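Local structure of reticulocyte-binding protein 2a (Plasmodium vivax, 4Z8N) at residues A[165-170]-A[224-229]; A[157-162]-A[230-235]. The protein probably binds a receptor on red blood cells during invasion by the parasite, and this chain is its erythrocyte-binding domain. All coordinates share one frame; numbering follows the deposited sequence.

Contact 1: A[165-170]-A[224-229]; sequences VNHNNY and KIIHGK
His-167 and Ile-226 face each other where the loop ahead of helix 168-194 passes helix 199-237, their CA atoms 7.3 Å apart. His-167 has the largest share of the contact. Its CB points toward the helix, and CG sits between the backbone N and the carbonyl carbon (chi1 64°). This turns the imidazole so that one face receives Ile-226. CG1 of Ile-226 lies 4.0 Å from the centroid of the His-167 ring, offset toward the rim, in a CH-pi contact. The isoleucine chain runs roughly perpendicular to the histidine side chain. Lys-229 comes to a different part of the same ring: its CD comes up to the rim, close to the ring plane, 3.9 Å from His-167 CD2. His-167 CB also rests on Ile-225 CG2, at 4.3 Å. ND1 of His-167 is buried here and has no polar partner in the model.

The loop is the link between two successive helices of the largely helical Rh5 coiled-coil domain. Asn-166 caps the helix that follows: its OD1 accepts from Asn-168 N at 3.1 Å, with the donor above the carbonyl plane. Lys-229 runs fully extended past the histidine. Its NZ bonds chiefly to Val-162 O, at the end of helix 149-162, and only weakly to Val-165 O, at 3.1 Å. On helix 246-297, Tyr-263 touches both Val-165 and Ile-225.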
# COMPACT_ATOMS: atom_id res chain seq x y z
N VAL A 165 -4.24 1.61 -17.06
CA VAL A 165 -3.79 0.27 -16.67
C VAL A 165 -4.97 -0.70 -16.53
O VAL A 165 -6.06 -0.33 -16.11
CB VAL A 165 -2.98 0.31 -15.35
CG1 VAL A 165 -3.88 0.60 -14.16
CG2 VAL A 165 -2.23 -1.01 -15.14
N ASN A 166 -4.74 -1.95 -16.93
CA ASN A 166 -5.71 -3.00 -16.73
C ASN A 166 -5.43 -3.72 -15.42
O ASN A 166 -4.48 -4.49 -15.31
CB ASN A 166 -5.68 -3.99 -17.90
CG ASN A 166 -6.88 -4.93 -17.90
OD1 ASN A 166 -7.57 -5.09 -16.90
ND2 ASN A 166 -7.13 -5.56 -19.04
N HIS A 167 -6.27 -3.46 -14.42
CA HIS A 167 -6.05 -3.99 -13.08
C HIS A 167 -6.21 -5.51 -13.03
O HIS A 167 -5.68 -6.16 -12.14
CB HIS A 167 -7.00 -3.33 -12.07
CG HIS A 167 -8.45 -3.61 -12.33
ND1 HIS A 167 -9.03 -4.84 -12.08
CD2 HIS A 167 -9.44 -2.82 -12.80
CE1 HIS A 167 -10.31 -4.79 -12.40
NE2 HIS A 167 -10.58 -3.58 -12.84
N ASN A 168 -6.93 -6.05 -14.01
CA ASN A 168 -7.23 -7.48 -14.04
C ASN A 168 -6.00 -8.37 -14.09
O ASN A 168 -6.04 -9.52 -13.67
CB ASN A 168 -8.14 -7.80 -15.23
CG ASN A 168 -9.53 -7.22 -15.07
OD1 ASN A 168 -10.00 -6.46 -15.92
ND2 ASN A 168 -10.20 -7.57 -13.98
N ASN A 169 -4.90 -7.84 -14.61
CA ASN A 169 -3.67 -8.61 -14.70
C ASN A 169 -2.95 -8.76 -13.36
O ASN A 169 -2.31 -9.78 -13.11
CB ASN A 169 -2.73 -8.00 -15.74
CG ASN A 169 -2.97 -8.55 -17.13
OD1 ASN A 169 -3.93 -8.16 -17.81
ND2 ASN A 169 -2.12 -9.46 -17.57
N TYR A 170 -3.05 -7.74 -12.51
CA TYR A 170 -2.58 -7.85 -11.14
C TYR A 170 -3.37 -8.93 -10.42
O TYR A 170 -2.80 -9.86 -9.85
CB TYR A 170 -2.72 -6.53 -10.38
CG TYR A 170 -1.88 -5.38 -10.89
CD1 TYR A 170 -0.57 -5.57 -11.29
CD2 TYR A 170 -2.41 -4.09 -10.96
CE1 TYR A 170 0.20 -4.51 -11.76
CE2 TYR A 170 -1.66 -3.03 -11.42
CZ TYR A 170 -0.35 -3.25 -11.82
OH TYR A 170 0.40 -2.19 -12.28
N LYS A 224 -8.50 -1.45 -3.19
CA LYS A 224 -8.55 0.01 -3.24
C LYS A 224 -8.51 0.51 -4.68
O LYS A 224 -9.22 1.44 -5.04
CB LYS A 224 -7.39 0.62 -2.45
CG LYS A 224 -7.33 0.21 -0.99
CD LYS A 224 -8.55 0.70 -0.22
CE LYS A 224 -8.39 0.44 1.26
NZ LYS A 224 -9.55 0.95 2.05
N ILE A 225 -7.66 -0.11 -5.49
CA ILE A 225 -7.53 0.25 -6.90
C ILE A 225 -8.86 0.06 -7.63
O ILE A 225 -9.32 0.96 -8.34
CB ILE A 225 -6.45 -0.59 -7.59
CG1 ILE A 225 -5.08 -0.28 -6.99
CG2 ILE A 225 -6.45 -0.34 -9.09
CD1 ILE A 225 -3.99 -1.22 -7.44
N ILE A 226 -9.47 -1.10 -7.44
CA ILE A 226 -10.75 -1.41 -8.07
C ILE A 226 -11.85 -0.48 -7.57
O ILE A 226 -12.66 0.01 -8.36
CB ILE A 226 -11.15 -2.88 -7.81
CG1 ILE A 226 -10.22 -3.82 -8.57
CG2 ILE A 226 -12.60 -3.13 -8.22
CD1 ILE A 226 -10.50 -5.29 -8.34
N HIS A 227 -11.86 -0.23 -6.27
CA HIS A 227 -12.84 0.68 -5.66
C HIS A 227 -12.71 2.09 -6.22
O HIS A 227 -13.71 2.73 -6.57
CB HIS A 227 -12.67 0.70 -4.14
CG HIS A 227 -13.61 1.64 -3.45
ND1 HIS A 227 -13.24 2.90 -3.03
CD2 HIS A 227 -14.91 1.49 -3.08
CE1 HIS A 227 -14.27 3.49 -2.45
NE2 HIS A 227 -15.29 2.65 -2.47
N GLY A 228 -11.47 2.58 -6.31
CA GLY A 228 -11.22 3.91 -6.81
C GLY A 228 -11.57 4.07 -8.28
O GLY A 228 -12.23 5.03 -8.67
N LYS A 229 -11.12 3.11 -9.09
CA LYS A 229 -11.33 3.17 -10.54
C LYS A 229 -12.80 3.11 -10.93
O LYS A 229 -13.28 3.93 -11.71
CB LYS A 229 -10.56 2.05 -11.23
CG LYS A 229 -10.85 1.94 -12.72
CD LYS A 229 -9.86 1.02 -13.43
CE LYS A 229 -10.19 0.92 -14.92
NZ LYS A 229 -9.08 0.29 -15.69

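Contact 2: A[157-162]-A[230-235]; sequences IYVERV and ENVLKL
Val-232 holds CG1 anti to its backbone N (chi1 163°), which sends this methyl against helix 149-162. There it meets Val-159 CG2 at 3.8 Å and Tyr-158 CB at 3.9 Å. It also lies 3.8 Å from Val-159 N, so it reaches the backbone of the other helix. Val-162 CG2 lies on the same methyl, a little further off. Leu-233 adds a second point of contact. Its CB does not point straight across, but its tip still meets the other helix. CD2 of Leu-233 lies 4.0 Å from Val-162 CG2 and 4.1 Å from Val-159 CG1. The Leu-233 and Val-162 side chains lie alongside each other, pointing opposite ways.

The side-chain groups that meet are all apolar, and no hydrogen bond joins the segments. The helix axes approach to 9.3 Å, and their directions differ by 136°, so they run roughly antiparallel but well inclined. Of the Tyr-158 side chain, CB alone meets Val-232; the ring leads away to stack on Tyr-260 of helix 246-297. The same helix brings Phe-259 against Val-232 and Tyr-263 against Val-162, so helices 149-162, 199-237 and 246-297 pack together here.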
# COMPACT_ATOMS: atom_id res chain seq x y z
N ILE A 157 -9.76 13.99 -16.59
CA ILE A 157 -8.37 13.68 -16.29
C ILE A 157 -8.27 12.38 -15.49
O ILE A 157 -7.46 11.51 -15.80
CB ILE A 157 -7.68 14.82 -15.51
CG1 ILE A 157 -7.64 16.08 -16.38
CG2 ILE A 157 -6.29 14.40 -15.09
CD1 ILE A 157 -6.98 17.26 -15.70
N TYR A 158 -9.12 12.25 -14.47
CA TYR A 158 -9.14 11.06 -13.63
C TYR A 158 -9.54 9.81 -14.41
O TYR A 158 -8.93 8.75 -14.26
CB TYR A 158 -10.09 11.24 -12.44
CG TYR A 158 -9.60 12.24 -11.41
CD1 TYR A 158 -8.27 12.62 -11.36
CD2 TYR A 158 -10.48 12.78 -10.48
CE1 TYR A 158 -7.82 13.53 -10.42
CE2 TYR A 158 -10.04 13.68 -9.53
CZ TYR A 158 -8.71 14.05 -9.50
OH TYR A 158 -8.26 14.95 -8.57
N VAL A 159 -10.58 9.94 -15.22
CA VAL A 159 -11.09 8.83 -16.02
C VAL A 159 -10.00 8.29 -16.96
O VAL A 159 -9.78 7.08 -17.03
CB VAL A 159 -12.33 9.25 -16.84
CG1 VAL A 159 -12.57 8.30 -18.00
CG2 VAL A 159 -13.56 9.34 -15.95
N GLU A 160 -9.31 9.19 -17.65
CA GLU A 160 -8.26 8.78 -18.58
C GLU A 160 -7.10 8.09 -17.86
O GLU A 160 -6.49 7.17 -18.39
CB GLU A 160 -7.75 9.99 -19.37
CG GLU A 160 -6.73 9.67 -20.45
CD GLU A 160 -7.31 8.84 -21.60
OE1 GLU A 160 -8.55 8.82 -21.76
OE2 GLU A 160 -6.52 8.21 -22.33
N ARG A 161 -6.81 8.55 -16.65
CA ARG A 161 -5.71 7.98 -15.87
C ARG A 161 -6.00 6.57 -15.38
O ARG A 161 -5.12 5.71 -15.42
CB ARG A 161 -5.37 8.89 -14.69
CG ARG A 161 -4.61 10.14 -15.10
CD ARG A 161 -4.37 11.07 -13.92
NE ARG A 161 -3.58 12.23 -14.31
CZ ARG A 161 -3.27 13.23 -13.49
NH1 ARG A 161 -3.69 13.22 -12.23
NH2 ARG A 161 -2.55 14.25 -13.93
N VAL A 162 -7.22 6.31 -14.92
CA VAL A 162 -7.56 4.99 -14.41
C VAL A 162 -7.73 3.97 -15.53
O VAL A 162 -7.66 2.77 -15.30
CB VAL A 162 -8.84 5.00 -13.54
CG1 VAL A 162 -8.67 5.92 -12.35
CG2 VAL A 162 -10.04 5.40 -14.37
N GLU A 230 -13.52 2.13 -10.39
CA GLU A 230 -14.93 1.94 -10.72
C GLU A 230 -15.78 3.13 -10.31
O GLU A 230 -16.72 3.50 -11.02
CB GLU A 230 -15.47 0.66 -10.07
CG GLU A 230 -14.97 -0.62 -10.72
CD GLU A 230 -15.53 -1.86 -10.06
OE1 GLU A 230 -16.20 -1.73 -9.02
OE2 GLU A 230 -15.30 -2.97 -10.59
N ASN A 231 -15.45 3.74 -9.18
CA ASN A 231 -16.19 4.91 -8.73
C ASN A 231 -15.92 6.13 -9.60
O ASN A 231 -16.83 6.90 -9.89
CB ASN A 231 -15.87 5.23 -7.27
CG ASN A 231 -16.66 4.38 -6.30
OD1 ASN A 231 -17.87 4.57 -6.14
ND2 ASN A 231 -15.99 3.44 -5.64
N VAL A 232 -14.67 6.29 -10.03
CA VAL A 232 -14.32 7.35 -10.97
C VAL A 232 -15.10 7.17 -12.26
O VAL A 232 -15.70 8.11 -12.77
CB VAL A 232 -12.80 7.37 -11.28
CG1 VAL A 232 -12.52 8.18 -12.53
CG2 VAL A 232 -12.02 7.93 -10.10
N LEU A 233 -15.12 5.94 -12.76
CA LEU A 233 -15.85 5.62 -13.98
C LEU A 233 -17.35 5.78 -13.79
O LEU A 233 -18.07 6.14 -14.73
CB LEU A 233 -15.52 4.20 -14.44
CG LEU A 233 -14.08 3.95 -14.88
CD1 LEU A 233 -13.91 2.53 -15.40
CD2 LEU A 233 -13.67 4.96 -15.94
N LYS A 234 -17.83 5.53 -12.58
CA LYS A 234 -19.25 5.67 -12.29
C LYS A 234 -19.68 7.14 -12.33
O LYS A 234 -20.76 7.47 -12.81
CB LYS A 234 -19.61 5.05 -10.94
CG LYS A 234 -20.97 5.49 -10.42
CD LYS A 234 -21.60 4.47 -9.49
CE LYS A 234 -23.12 4.46 -9.66
NZ LYS A 234 -23.55 5.17 -10.90
N LEU A 235 -18.81 8.02 -11.83
CA LEU A 235 -19.09 9.46 -11.83
C LEU A 235 -19.31 9.99 -13.24
O LEU A 235 -20.10 10.91 -13.45
CB LEU A 235 -17.95 10.22 -11.16
CG LEU A 235 -17.80 9.99 -9.65
CD1 LEU A 235 -16.65 10.82 -9.10
CD2 LEU A 235 -19.10 10.31 -8.93

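How the contacts relate
The centres of contacts 1 and 2 are about 11 Å apart, on the same side of the chain's centre. Both use helix 199-237: residues 224-229 serve contact 1, and residues 230-235 follow directly in contact 2. The partner segments come in the reverse order, 157-162 before 165-170, as expected for a chain running roughly antiparallel to that helix. The two contacts touch through Lys-229, at the end of helix 149-162. Contact 2 is buried, while contact 1 is nearer the surface. Together they pack the end of helix 149-162 and the loop into helix 168-194 against helix 199-237 of the erythrocyte-binding domain.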